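Local coordinates for insecticidal crystal protein Cry7Cal (Bacillus thuringiensis, PDB 5ZI1) that is the three-domain toxin portion of a longer insecticidal crystal protein, probably acting by binding gut receptors and inserting helices into the membrane, at residues A[146-151]-A[231-236]; A[157-162]-A[174-179]. All blocks are in the same frame, centred on the assembly; numbering follows the deposited sequence.

Overall arrangement
Both interactions belong to the helical N-terminal domain and share helix 141-165. Interaction 1 lies deep in the domain, with every touching residue buried, and joins this helix to the short helical turn 232-235 that follows the bundle's last long helix. Interaction 2, about 14 Å away between centres, pairs the same helix with helix 169-202 near their connecting turn, where one half of the contact is partly exposed. Chemistry follows place: an amide-phenol hydrogen bond among aromatic rings in the core, against alanine-phenylalanine packing and a carboxylate at the partly exposed side in interaction 2. Gln179 links them, its NE2 probably donating to the backbone O of Tyr236.

Interaction 1: residues A[146-151]-A[231-236]; sequences QAANLH and PLFPIY
Asn149 of helix 141-165 meets two aromatic rings, those of Phe233 and Tyr236, three residues apart, in and just after the short, weakly bonded helical turn that follows helix 208-227. Within the turn itself, the carbonyl O of Leu232 lies over the centre of the Tyr236 ring, 3.9 Å above its plane, and covers one face of the phenol. Phe233 follows with its ring edge. CE1 lies 3.4 Å from Asn149 OD1, which sits at the edge near the ring plane, where the slightly positive aromatic hydrogens suit an oxygen; amide and ring are nearly coplanar, 20° apart. CZ reaches Ala148 CB at 4.4 Å, and the small methyl lets so broad a ring come close to the helix. Val183, Tyr186 and Thr187 of helix 169-202 also touch Phe233. Tyr236, three residues on, donates its OH to Asn149 OD1, 2.6 Å away. The C=O...OH angle is 117°, with the donor somewhat off the carbonyl plane. Asn149 brings OD1 there by setting CG opposite its backbone N (chi1 -178°), which carries OD1 to the edges of both rings. The bond satisfies a phenol and an amide oxygen that would otherwise be costly to bury, and Phe24 of helix 13-26 packs on both side chains. The arrangement belongs to the helical bundle of three-domain Cry toxins, in which helix 141-165 is the central helix; here the chain leaving the bundle is fastened back to that core.

Interaction 2: residues A[157-162]-A[174-179]; sequences NAELFG and LFYNEQ
A helical hairpin of the Cry toxin bundle is formed where helix 141-165 turns back into the antiparallel helix 169-202, and Ala158 and Glu159 face Phe175 and Tyr176 near its closed end. The methyl of Ala158 fits against the base of Phe175, with CB 3.9 Å from CD2 and 4.0 Å from CB of the phenylalanine. A residue this small lets the helices approach, the CA atoms of Ala158 and Phe175 being 6.9 Å apart, while the large ring supplies the apolar bulk. Alongside, Glu159 bends at its second torsion (chi2 96°) and brings OE1 within 3.9 Å of Tyr176 CD1, carboxylate and ring planes lying 60° apart. This approach is loose; the stronger polar partner of the carboxylate is Arg239, which forms a salt bridge with OE2 and a cation-pi contact with the Tyr176 ring. One arginine thus ties the charged side of the hairpin to the chain beyond the turn 232-235. On the buried side, Phe175 meets Phe117 edge-to-face and packs on Val118, both from helix 107-127, while Ala158 also touches Phe117, so that three helices converge on the phenylalanine.

Interaction 1: residues A[146-151]-A[231-236]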
loop_
_atom_site.group_PDB
_atom_site.type_symbol
_atom_site.label_atom_id
_atom_site.label_comp_id
_atom_site.label_asym_id
_atom_site.label_seq_id
_atom_site.Cartn_x
_atom_site.Cartn_y
_atom_site.Cartn_z
ATOM N N GLN A 146 -4.828 -6.457 12.314
ATOM C CA GLN A 146 -5.105 -5.228 13.056
ATOM C C GLN A 146 -4.758 -5.374 14.535
ATOM O O GLN A 146 -4.256 -4.427 15.158
ATOM C CB GLN A 146 -6.570 -4.820 12.882
ATOM C CG GLN A 146 -6.935 -4.497 11.460
ATOM C CD GLN A 146 -6.458 -3.120 11.007
ATOM O OE1 GLN A 146 -6.205 -2.235 11.820
ATOM N NE2 GLN A 146 -6.352 -2.935 9.691
ATOM N N ALA A 147 -5.037 -6.541 15.121
ATOM C CA ALA A 147 -4.657 -6.779 16.508
ATOM C C ALA A 147 -3.150 -6.917 16.629
ATOM O O ALA A 147 -2.539 -6.394 17.570
ATOM C CB ALA A 147 -5.352 -8.031 17.035
ATOM N N ALA A 148 -2.536 -7.624 15.680
ATOM C CA ALA A 148 -1.086 -7.685 15.625
ATOM C C ALA A 148 -0.508 -6.284 15.671
ATOM O O ALA A 148 0.428 -5.993 16.433
ATOM C CB ALA A 148 -0.650 -8.412 14.352
ATOM N N ASN A 149 -1.088 -5.388 14.873
ATOM C CA ASN A 149 -0.600 -4.024 14.820
ATOM C C ASN A 149 -0.659 -3.360 16.188
ATOM O O ASN A 149 0.302 -2.712 16.622
ATOM C CB ASN A 149 -1.413 -3.231 13.803
ATOM C CG ASN A 149 -0.923 -1.840 13.683
ATOM O OD1 ASN A 149 0.205 -1.605 13.233
ATOM N ND2 ASN A 149 -1.725 -0.901 14.138
ATOM N N LEU A 150 -1.783 -3.508 16.890
ATOM C CA LEU A 150 -1.891 -2.890 18.210
ATOM C C LEU A 150 -0.854 -3.451 19.175
ATOM O O LEU A 150 -0.296 -2.711 19.990
ATOM C CB LEU A 150 -3.296 -3.087 18.773
ATOM C CG LEU A 150 -4.455 -2.413 18.035
ATOM C CD1 LEU A 150 -5.748 -2.704 18.772
ATOM C CD2 LEU A 150 -4.229 -0.912 17.908
ATOM N N HIS A 151 -0.593 -4.758 19.105
ATOM C CA HIS A 151 0.357 -5.389 20.020
ATOM C C HIS A 151 1.748 -4.812 19.826
ATOM O O HIS A 151 2.403 -4.399 20.787
ATOM C CB HIS A 151 0.361 -6.907 19.794
ATOM C CG HIS A 151 1.145 -7.678 20.816
ATOM N ND1 HIS A 151 1.552 -8.981 20.611
ATOM C CD2 HIS A 151 1.585 -7.338 22.052
ATOM C CE1 HIS A 151 2.211 -9.405 21.676
ATOM N NE2 HIS A 151 2.236 -8.430 22.566
ATOM N N PRO A 231 4.463 -2.423 6.526
ATOM C CA PRO A 231 5.634 -1.521 6.562
ATOM C C PRO A 231 5.792 -0.794 7.886
ATOM O O PRO A 231 6.903 -0.387 8.229
ATOM C CB PRO A 231 5.369 -0.540 5.415
ATOM C CG PRO A 231 4.386 -1.234 4.530
ATOM C CD PRO A 231 3.554 -2.093 5.410
ATOM N N LEU A 232 4.717 -0.611 8.646
ATOM C CA LEU A 232 4.835 0.085 9.917
ATOM C C LEU A 232 5.478 -0.772 10.989
ATOM O O LEU A 232 6.113 -0.224 11.901
ATOM C CB LEU A 232 3.460 0.542 10.386
ATOM C CG LEU A 232 2.855 1.605 9.468
ATOM C CD1 LEU A 232 1.361 1.746 9.691
ATOM C CD2 LEU A 232 3.556 2.911 9.721
ATOM N N PHE A 233 5.311 -2.095 10.914
ATOM C CA PHE A 233 5.769 -2.982 11.982
ATOM C C PHE A 233 7.219 -2.740 12.398
ATOM O O PHE A 233 7.456 -2.521 13.596
ATOM C CB PHE A 233 5.539 -4.447 11.572
ATOM C CG PHE A 233 4.072 -4.869 11.588
ATOM C CD1 PHE A 233 3.071 -3.949 11.838
ATOM C CD2 PHE A 233 3.716 -6.188 11.362
ATOM C CE1 PHE A 233 1.746 -4.334 11.849
ATOM C CE2 PHE A 233 2.404 -6.586 11.390
ATOM C CZ PHE A 233 1.410 -5.659 11.622
ATOM N N PRO A 234 8.207 -2.716 11.500
ATOM C CA PRO A 234 9.571 -2.386 11.948
ATOM C C PRO A 234 9.722 -0.959 12.466
ATOM O O PRO A 234 10.628 -0.709 13.264
ATOM C CB PRO A 234 10.425 -2.605 10.687
ATOM C CG PRO A 234 9.527 -3.283 9.694
ATOM C CD PRO A 234 8.151 -2.844 10.035
ATOM N N ILE A 235 8.881 -0.008 12.040
ATOM C CA ILE A 235 9.019 1.351 12.556
ATOM C C ILE A 235 8.614 1.446 14.029
ATOM O O ILE A 235 9.030 2.380 14.723
ATOM C CB ILE A 235 8.230 2.320 11.651
ATOM C CG1 ILE A 235 8.933 2.399 10.300
ATOM C CG2 ILE A 235 8.131 3.718 12.252
ATOM C CD1 ILE A 235 8.080 2.869 9.231
ATOM N N TYR A 236 7.866 0.467 14.559
ATOM C CA TYR A 236 7.580 0.511 15.986
ATOM C C TYR A 236 8.813 0.186 16.827
ATOM O O TYR A 236 8.733 0.234 18.063
ATOM C CB TYR A 236 6.453 -0.456 16.348
ATOM C CG TYR A 236 5.100 -0.159 15.736
ATOM C CD1 TYR A 236 4.624 1.139 15.620
ATOM C CD2 TYR A 236 4.297 -1.189 15.272
ATOM C CE1 TYR A 236 3.389 1.391 15.065
ATOM C CE2 TYR A 236 3.068 -0.944 14.705
ATOM C CZ TYR A 236 2.618 0.345 14.603
ATOM O OH TYR A 236 1.390 0.591 14.043
#

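Interaction 2: residues A[157-162]-A[174-179]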
loop_
_atom_site.group_PDB
_atom_site.type_symbol
_atom_site.label_atom_id
_atom_site.label_comp_id
_atom_site.label_asym_id
_atom_site.label_seq_id
_atom_site.Cartn_x
_atom_site.Cartn_y
_atom_site.Cartn_z
ATOM N N ASN A 157 5.618 1.122 23.753
ATOM C CA ASN A 157 5.486 1.935 24.958
ATOM C C ASN A 157 6.531 1.557 26.014
ATOM O O ASN A 157 7.048 2.432 26.717
ATOM C CB ASN A 157 4.067 1.820 25.518
ATOM C CG ASN A 157 3.029 2.614 24.696
ATOM O OD1 ASN A 157 2.077 3.157 25.250
ATOM N ND2 ASN A 157 3.204 2.658 23.379
ATOM N N ALA A 158 6.883 0.267 26.127
ATOM C CA ALA A 158 7.879 -0.126 27.128
ATOM C C ALA A 158 9.219 0.543 26.856
ATOM O O ALA A 158 9.885 1.026 27.784
ATOM C CB ALA A 158 8.048 -1.651 27.177
ATOM N N GLU A 159 9.624 0.618 25.584
ATOM C CA GLU A 159 10.886 1.286 25.299
ATOM C C GLU A 159 10.778 2.784 25.505
ATOM O O GLU A 159 11.759 3.424 25.899
ATOM C CB GLU A 159 11.382 0.971 23.880
ATOM C CG GLU A 159 12.670 1.752 23.555
ATOM C CD GLU A 159 13.913 0.887 23.805
ATOM O OE1 GLU A 159 13.750 -0.337 24.022
ATOM O OE2 GLU A 159 15.056 1.416 23.858
ATOM N N LEU A 160 9.598 3.358 25.263
ATOM C CA LEU A 160 9.465 4.795 25.438
ATOM C C LEU A 160 9.410 5.177 26.910
ATOM O O LEU A 160 10.067 6.137 27.335
ATOM C CB LEU A 160 8.217 5.312 24.726
ATOM C CG LEU A 160 8.172 5.267 23.200
ATOM C CD1 LEU A 160 6.743 5.518 22.758
ATOM C CD2 LEU A 160 9.112 6.288 22.610
ATOM N N PHE A 161 8.626 4.454 27.700
ATOM C CA PHE A 161 8.300 4.903 29.040
ATOM C C PHE A 161 8.732 3.939 30.142
ATOM O O PHE A 161 8.656 4.316 31.321
ATOM C CB PHE A 161 6.787 5.162 29.161
ATOM C CG PHE A 161 6.180 5.924 27.983
ATOM C CD1 PHE A 161 6.619 7.205 27.651
ATOM C CD2 PHE A 161 5.136 5.370 27.244
ATOM C CE1 PHE A 161 6.049 7.900 26.591
ATOM C CE2 PHE A 161 4.553 6.066 26.180
ATOM C CZ PHE A 161 5.010 7.326 25.851
ATOM N N GLY A 162 9.205 2.734 29.805
ATOM C CA GLY A 162 9.523 1.711 30.798
ATOM C C GLY A 162 10.428 2.140 31.936
ATOM O O GLY A 162 10.051 2.037 33.108
ATOM N N LEU A 174 13.974 -7.172 27.378
ATOM C CA LEU A 174 13.159 -8.336 27.050
ATOM C C LEU A 174 12.012 -7.944 26.126
ATOM O O LEU A 174 11.785 -8.580 25.088
ATOM C CB LEU A 174 12.622 -8.971 28.326
ATOM C CG LEU A 174 11.798 -10.253 28.130
ATOM C CD1 LEU A 174 12.689 -11.422 27.710
ATOM C CD2 LEU A 174 11.021 -10.589 29.401
ATOM N N PHE A 175 11.293 -6.877 26.481
ATOM C CA PHE A 175 10.167 -6.415 25.666
ATOM C C PHE A 175 10.616 -6.020 24.264
ATOM O O PHE A 175 9.962 -6.371 23.272
ATOM C CB PHE A 175 9.477 -5.256 26.371
ATOM C CG PHE A 175 8.614 -5.690 27.523
ATOM C CD1 PHE A 175 7.627 -6.645 27.344
ATOM C CD2 PHE A 175 8.797 -5.157 28.778
ATOM C CE1 PHE A 175 6.830 -7.043 28.395
ATOM C CE2 PHE A 175 8.006 -5.555 29.844
ATOM C CZ PHE A 175 7.022 -6.502 29.653
ATOM N N TYR A 176 11.752 -5.326 24.163
ATOM C CA TYR A 176 12.351 -5.031 22.867
ATOM C C TYR A 176 12.539 -6.297 22.045
ATOM O O TYR A 176 12.094 -6.372 20.893
ATOM C CB TYR A 176 13.693 -4.305 23.053
ATOM C CG TYR A 176 14.317 -3.904 21.738
ATOM C CD1 TYR A 176 13.815 -2.819 21.020
ATOM C CD2 TYR A 176 15.375 -4.625 21.188
ATOM C CE1 TYR A 176 14.357 -2.449 19.796
ATOM C CE2 TYR A 176 15.937 -4.264 19.966
ATOM C CZ TYR A 176 15.421 -3.164 19.272
ATOM O OH TYR A 176 15.955 -2.771 18.053
ATOM N N ASN A 177 13.174 -7.319 22.630
ATOM C CA ASN A 177 13.446 -8.539 21.871
ATOM C C ASN A 177 12.169 -9.301 21.556
ATOM O O ASN A 177 12.055 -9.903 20.486
ATOM C CB ASN A 177 14.421 -9.441 22.627
ATOM C CG ASN A 177 15.794 -8.811 22.772
ATOM O OD1 ASN A 177 16.250 -8.072 21.897
ATOM N ND2 ASN A 177 16.464 -9.114 23.871
ATOM N N GLU A 178 11.219 -9.333 22.487
ATOM C CA GLU A 178 9.923 -9.908 22.163
ATOM C C GLU A 178 9.296 -9.189 20.971
ATOM O O GLU A 178 8.806 -9.834 20.038
ATOM C CB GLU A 178 9.003 -9.845 23.375
ATOM C CG GLU A 178 9.393 -10.793 24.477
ATOM C CD GLU A 178 8.456 -10.681 25.655
ATOM O OE1 GLU A 178 8.713 -11.361 26.684
ATOM O OE2 GLU A 178 7.463 -9.909 25.532
ATOM N N GLN A 179 9.344 -7.850 20.967
ATOM C CA GLN A 179 8.753 -7.086 19.864
ATOM C C GLN A 179 9.398 -7.456 18.538
ATOM O O GLN A 179 8.711 -7.697 17.538
ATOM C CB GLN A 179 8.891 -5.580 20.121
ATOM C CG GLN A 179 8.108 -4.714 19.111
ATOM C CD GLN A 179 8.498 -3.241 19.133
ATOM O OE1 GLN A 179 9.685 -2.894 19.167
ATOM N NE2 GLN A 179 7.490 -2.358 19.096
#